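Local structure of nucleoside diphosphate kinase family protein (Babesia bovis, 3JS9) at residues L30-M35 and G107-D112; R11-V16 and I121-S126. The protein probably catalyses the transfer of the terminal phosphate of a nucleoside triphosphate to a nucleoside diphosphate, using magnesium and a phosphohistidine intermediate. All blocks are in the same frame, centred on the assembly; numbering follows the deposited sequence. Where two conformers were deposited one is given.

Contact 1 (L30-M35 and G107-D112); sequences LKRFEM and GTIRGD
Arg-32 reaches from helix 26-36 across to helix 109-113, where it meets Asp-112. Its chain runs extended from CG to NE, and the two terminal nitrogens hold one carboxylate oxygen end-on: NH1 lies 3.0 Å from Asp-112 OD2 and NH2 3.2 Å from the same Asp-112 OD2. That oxygen sits in the guanidinium plane, while the carboxylate itself is turned 70° from it and offers NH1 its anti lone pair. NE of Arg-32 forms a second salt bridge with Glu-28, one turn earlier, so two acids fix the rotation of the guanidinium. Helix 109-113 is capped at its start: Thr-108 is the N-cap, and its OG1 accepts from Gly-111 N at 2.7 Å. Asp-112 OD1 takes the amide of Gly-107 (N to OD1 2.6 Å, 175° at the hydrogen), which ties the turn before the helix to the acid that receives Arg-32. The Arg-32 and Ile-109 chains lie alongside, pointing opposite ways, with Arg-32 CD 3.8 Å from Ile-109 CG1. Phe-33, next in sequence, lies roughly perpendicular to the Ile-109 side chain, its CE2 4.2 Å from Ile-109 CD1; the phenyl ring also stacks with Trp-83 of the central sheet.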
loop_
_atom_site.group_PDB
_atom_site.type_symbol
_atom_site.label_atom_id
_atom_site.label_comp_id
_atom_site.label_asym_id
_atom_site.label_seq_id
_atom_site.Cartn_x
_atom_site.Cartn_y
_atom_site.Cartn_z
ATOM N N LEU A 30 -6.672 2.990 11.851
ATOM C CA LEU A 30 -6.956 4.421 11.826
ATOM C C LEU A 30 -7.062 4.900 10.364
ATOM O O LEU A 30 -8.035 5.531 9.961
ATOM C CB LEU A 30 -5.880 5.193 12.602
ATOM C CG LEU A 30 -6.235 6.592 13.172
ATOM C CD1 LEU A 30 -5.188 7.027 14.159
ATOM C CD2 LEU A 30 -6.472 7.725 12.127
ATOM N N LYS A 31 -6.055 4.549 9.569
ATOM C CA LYS A 31 -5.954 4.966 8.178
ATOM C C LYS A 31 -7.180 4.504 7.365
ATOM O O LYS A 31 -7.696 5.251 6.517
ATOM C CB LYS A 31 -4.644 4.425 7.628
ATOM C CG LYS A 31 -4.338 4.718 6.144
ATOM C CD LYS A 31 -2.866 4.294 5.869
ATOM C CE LYS A 31 -2.602 3.918 4.378
ATOM N NZ LYS A 31 -2.589 5.144 3.514
ATOM N N ARG A 32 -7.684 3.299 7.643
ATOM C CA ARG A 32 -8.864 2.823 6.911
ATOM C C ARG A 32 -10.058 3.666 7.248
ATOM O O ARG A 32 -10.836 3.999 6.352
ATOM C CB ARG A 32 -9.174 1.349 7.192
ATOM C CG ARG A 32 -8.269 0.373 6.449
ATOM C CD ARG A 32 -8.397 -0.995 7.021
ATOM N NE ARG A 32 -7.447 -1.904 6.407
ATOM C CZ ARG A 32 -7.778 -3.018 5.750
ATOM N NH1 ARG A 32 -6.811 -3.768 5.250
ATOM N NH2 ARG A 32 -9.053 -3.411 5.653
ATOM N N PHE A 33 -10.215 4.053 8.512
ATOM C CA PHE A 33 -11.303 4.970 8.857
ATOM C C PHE A 33 -11.135 6.374 8.251
ATOM O O PHE A 33 -12.112 6.977 7.771
ATOM C CB PHE A 33 -11.536 5.005 10.370
ATOM C CG PHE A 33 -12.452 3.897 10.848
ATOM C CD1 PHE A 33 -13.822 4.099 10.925
ATOM C CD2 PHE A 33 -11.944 2.626 11.128
ATOM C CE1 PHE A 33 -14.654 3.082 11.326
ATOM C CE2 PHE A 33 -12.771 1.593 11.531
ATOM C CZ PHE A 33 -14.118 1.813 11.621
ATOM N N GLU A 34 -9.895 6.869 8.258
ATOM C CA GLU A 34 -9.570 8.167 7.718
ATOM C C GLU A 34 -9.846 8.187 6.210
ATOM O O GLU A 34 -10.475 9.135 5.729
ATOM C CB GLU A 34 -8.111 8.509 8.052
ATOM C CG GLU A 34 -7.738 9.973 8.180
ATOM C CD GLU A 34 -6.289 10.132 8.694
ATOM O OE1 GLU A 34 -5.558 9.109 8.789
ATOM O OE2 GLU A 34 -5.862 11.281 8.989
ATOM N N MET A 35 -9.407 7.152 5.475
ATOM C CA MET A 35 -9.641 7.168 4.027
ATOM C C MET A 35 -11.129 7.065 3.698
ATOM O O MET A 35 -11.543 7.607 2.689
ATOM C CB MET A 35 -8.861 6.073 3.309
ATOM C CG MET A 35 -7.368 6.194 3.451
ATOM S SD MET A 35 -6.768 7.662 2.630
ATOM C CE MET A 35 -6.842 8.838 3.992
ATOM N N GLY A 107 -11.029 -7.501 2.501
ATOM C CA GLY A 107 -11.259 -6.074 2.411
ATOM C C GLY A 107 -11.567 -5.452 3.759
ATOM O O GLY A 107 -11.303 -4.274 3.970
ATOM N N THR A 108 -12.175 -6.228 4.653
ATOM C CA THR A 108 -12.539 -5.729 5.980
ATOM C C THR A 108 -11.356 -5.969 6.858
ATOM O O THR A 108 -10.488 -6.786 6.521
ATOM C CB THR A 108 -13.754 -6.468 6.611
ATOM O OG1 THR A 108 -13.439 -7.860 6.824
ATOM C CG2 THR A 108 -14.996 -6.314 5.747
ATOM N N ILE A 109 -11.318 -5.279 7.990
ATOM C CA ILE A 109 -10.187 -5.435 8.901
ATOM C C ILE A 109 -10.093 -6.887 9.373
ATOM O O ILE A 109 -9.029 -7.507 9.318
ATOM C CB ILE A 109 -10.301 -4.461 10.084
ATOM C CG1 ILE A 109 -10.290 -3.015 9.558
ATOM C CG2 ILE A 109 -9.187 -4.764 11.151
ATOM C CD1 ILE A 109 -10.741 -1.947 10.580
ATOM N N ARG A 110 -11.220 -7.423 9.835
ATOM C CA ARG A 110 -11.243 -8.805 10.297
ATOM C C ARG A 110 -10.995 -9.740 9.117
ATOM O O ARG A 110 -10.222 -10.713 9.256
ATOM C CB ARG A 110 -12.513 -9.120 11.075
ATOM C CG ARG A 110 -12.631 -8.267 12.362
ATOM C CD ARG A 110 -13.720 -8.780 13.273
ATOM N NE ARG A 110 -13.876 -7.957 14.464
ATOM C CZ ARG A 110 -15.033 -7.426 14.882
ATOM N NH1 ARG A 110 -15.056 -6.688 15.990
ATOM N NH2 ARG A 110 -16.175 -7.640 14.212
ATOM N N GLY A 111 -11.551 -9.400 7.942
ATOM C CA GLY A 111 -11.362 -10.249 6.772
ATOM C C GLY A 111 -9.884 -10.308 6.402
ATOM O O GLY A 111 -9.371 -11.363 6.043
ATOM N N ASP A 112 -9.187 -9.174 6.518
ATOM C CA ASP A 112 -7.825 -9.087 6.036
ATOM C C ASP A 112 -6.814 -9.537 7.071
ATOM O O ASP A 112 -5.703 -9.960 6.688
ATOM C CB ASP A 112 -7.506 -7.666 5.566
ATOM C CG ASP A 112 -8.262 -7.287 4.280
ATOM O OD1 ASP A 112 -8.786 -8.210 3.564
ATOM O OD2 ASP A 112 -8.314 -6.052 3.983
#

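Contact 2 (R11-V16 and I121-S126). With SO4 (sulfate ion), chain G.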
loop_
_atom_site.group_PDB
_atom_site.type_symbol
_atom_site.label_atom_id
_atom_site.label_comp_id
_atom_site.label_asym_id
_atom_site.label_seq_id
_atom_site.Cartn_x
_atom_site.Cartn_y
_atom_site.Cartn_z
ATOM N N ARG A 11 -22.049 9.341 15.611
ATOM C CA ARG A 11 -20.693 9.110 16.052
ATOM C C ARG A 11 -20.616 7.682 16.529
ATOM O O ARG A 11 -21.535 7.221 17.231
ATOM C CB ARG A 11 -20.348 10.021 17.211
ATOM C CG ARG A 11 -20.090 11.419 16.775
ATOM C CD ARG A 11 -19.985 12.387 17.941
ATOM N NE ARG A 11 -19.628 13.705 17.431
ATOM C CZ ARG A 11 -19.269 14.743 18.177
ATOM N NH1 ARG A 11 -19.191 14.628 19.508
ATOM N NH2 ARG A 11 -18.961 15.889 17.580
ATOM N N THR A 12 -19.515 6.997 16.203
ATOM C CA THR A 12 -19.337 5.628 16.615
ATOM C C THR A 12 -18.027 5.423 17.377
ATOM O O THR A 12 -17.025 6.122 17.149
ATOM C CB THR A 12 -19.444 4.658 15.418
ATOM O OG1 THR A 12 -19.521 3.321 15.922
ATOM C CG2 THR A 12 -18.245 4.776 14.446
ATOM N N TYR A 13 -18.030 4.471 18.298
ATOM C CA TYR A 13 -16.839 4.228 19.062
ATOM C C TYR A 13 -16.105 3.058 18.419
ATOM O O TYR A 13 -16.695 1.987 18.190
ATOM C CB TYR A 13 -17.184 3.968 20.521
ATOM C CG TYR A 13 -15.972 3.586 21.319
ATOM C CD1 TYR A 13 -14.968 4.516 21.561
ATOM C CD2 TYR A 13 -15.797 2.270 21.790
ATOM C CE1 TYR A 13 -13.809 4.161 22.259
ATOM C CE2 TYR A 13 -14.647 1.910 22.494
ATOM C CZ TYR A 13 -13.659 2.865 22.727
ATOM O OH TYR A 13 -12.509 2.527 23.416
ATOM N N ILE A 14 -14.832 3.269 18.093
ATOM C CA ILE A 14 -14.020 2.232 17.453
ATOM C C ILE A 14 -12.781 1.995 18.353
ATOM O O ILE A 14 -12.110 2.954 18.756
ATOM C CB ILE A 14 -13.579 2.649 15.971
ATOM C CG1 ILE A 14 -14.763 3.078 15.072
ATOM C CG2 ILE A 14 -12.643 1.593 15.297
ATOM C CD1 ILE A 14 -15.780 1.978 14.592
ATOM N N MET A 15 -12.454 0.730 18.628
ATOM C CA MET A 15 -11.372 0.447 19.547
ATOM C C MET A 15 -10.428 -0.666 19.067
ATOM O O MET A 15 -10.826 -1.830 18.868
ATOM C CB MET A 15 -11.928 0.130 20.942
ATOM C CG MET A 15 -10.836 -0.147 21.981
ATOM S SD MET A 15 -11.402 -0.472 23.686
ATOM C CE MET A 15 -12.594 -1.812 23.384
ATOM N N VAL A 16 -9.173 -0.314 18.862
ATOM C CA VAL A 16 -8.185 -1.332 18.568
ATOM C C VAL A 16 -7.925 -2.049 19.890
ATOM O O VAL A 16 -7.538 -1.404 20.880
ATOM C CB VAL A 16 -6.869 -0.738 18.044
ATOM C CG1 VAL A 16 -5.892 -1.863 17.672
ATOM C CG2 VAL A 16 -7.161 0.152 16.875
ATOM N N ILE A 121 -9.211 -8.287 16.650
ATOM C CA ILE A 121 -8.465 -7.068 16.334
ATOM C C ILE A 121 -9.059 -5.762 16.884
ATOM O O ILE A 121 -8.321 -4.919 17.433
ATOM C CB ILE A 121 -8.282 -6.832 14.789
ATOM C CG1 ILE A 121 -7.888 -8.110 14.017
ATOM C CG2 ILE A 121 -7.352 -5.620 14.533
ATOM C CD1 ILE A 121 -6.696 -8.722 14.476
ATOM N N VAL A 122 -10.367 -5.573 16.690
ATOM C CA VAL A 122 -10.923 -4.240 16.776
ATOM C C VAL A 122 -12.387 -4.308 17.176
ATOM O O VAL A 122 -13.087 -5.259 16.811
ATOM C CB VAL A 122 -10.782 -3.505 15.403
ATOM C CG1 VAL A 122 -11.692 -4.171 14.352
ATOM C CG2 VAL A 122 -11.139 -2.028 15.531
ATOM N N HIS A 123 -12.852 -3.302 17.911
ATOM C CA HIS A 123 -14.263 -3.214 18.279
ATOM C C HIS A 123 -14.894 -2.073 17.502
ATOM O O HIS A 123 -14.286 -1.000 17.383
ATOM C CB HIS A 123 -14.445 -2.966 19.807
ATOM C CG HIS A 123 -15.771 -2.358 20.151
ATOM N ND1 HIS A 123 -16.876 -3.117 20.472
ATOM C CD2 HIS A 123 -16.201 -1.072 20.112
ATOM C CE1 HIS A 123 -17.923 -2.325 20.643
ATOM N NE2 HIS A 123 -17.538 -1.080 20.439
ATOM N N ALA A 124 -16.107 -2.278 17.010
ATOM C CA ALA A 124 -16.917 -1.156 16.505
ATOM C C ALA A 124 -18.250 -1.150 17.188
ATOM O O ALA A 124 -18.763 -2.191 17.501
ATOM C CB ALA A 124 -17.106 -1.233 14.967
ATOM N N SER A 125 -18.836 0.017 17.402
ATOM C CA SER A 125 -20.147 0.102 18.075
ATOM C C SER A 125 -21.165 -0.666 17.256
ATOM O O SER A 125 -21.143 -0.619 16.020
ATOM C CB SER A 125 -20.630 1.560 18.226
ATOM O OG SER A 125 -19.891 2.229 19.207
ATOM N N SER A 126 -22.082 -1.316 17.954
ATOM C CA SER A 126 -23.077 -2.147 17.316
ATOM C C SER A 126 -24.389 -1.436 16.893
ATOM O O SER A 126 -25.049 -1.846 15.934
ATOM C CB SER A 126 -23.422 -3.270 18.271
ATOM O OG SER A 126 -23.638 -4.415 17.511
HETATM S S SO4 G . -16.358 -6.621 20.821
HETATM O O1 SO4 G . -16.974 -5.967 19.657
HETATM O O2 SO4 G . -17.397 -7.315 21.546
HETATM O O3 SO4 G . -15.668 -5.752 21.791
HETATM O O4 SO4 G . -15.412 -7.550 20.259
HETATM O O HOH W 1 -19.693 1.127 14.317
#
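Val-122 opens the pairing of strand 122-124 with strand 10-16; its CG2, placed opposite the backbone N, packs against Ile-14 CG2 at 3.9 Å. The strands run antiparallel (173°), with Val-122 opposite Val-16 in a non-hydrogen-bonded pair, at one margin of the antiparallel sheet of the nucleoside diphosphate kinase fold. His-123 and Met-15 form the hydrogen-bonded pair: His-123 N gives to Met-15 O at 2.7 Å and Met-15 N to His-123 O at 2.8 Å. The imidazole rises on the other face from Val-122 and meets the Tyr-13 ring rim to rim, the planes 41° apart. Its ND1 donates to sulfate O1 at 3.0 Å, with the sulfur in the plane of the ring, while NE2 is hydrogen-bonded to Glu-134. Ala-124 CB, back on the Val-122 face, touches Ile-14 CD1 at 3.5 Å. At Ser-125 a weak backbone bond from its N to Tyr-13 O is joined by a side-chain one: OG accepts from Tyr-13 N at 3.1 Å and also hydrogen-bonds Glu-134. A water joins Ser-125 O to Thr-12 OG1. The sulfate, held also by Lys-17 and Tyr-57, places an anion at ND1, where a pros-phosphohistidine carries its phosphate, consistent with the predicted role of His-123 as the phosphorylated residue.

The centres of contacts 1 and 2 lie about 12 Å apart. Strand 10-16 comes first, then helix 26-36, helix 109-113 and strand 122-124, so contact 1 is nested inside the loop that contact 2 closes. Contact 1 joins two helices on the sheet face that carries Ile-14 and Val-122; contact 2 joins two neighbouring strands of that sheet. They touch directly: Phe-33 CZ packs 3.4 Å from Ile-14 CD1, Ile-109 CG2 3.9 Å from Ile-121 CG2, and Arg-110 NH1 lies 2.6 Å from Val-122 O, a probable hydrogen bond. Helix 109-113, bearing the predicted ATP-binding Arg-110, is thereby joined to the strand bearing the predicted catalytic His-123.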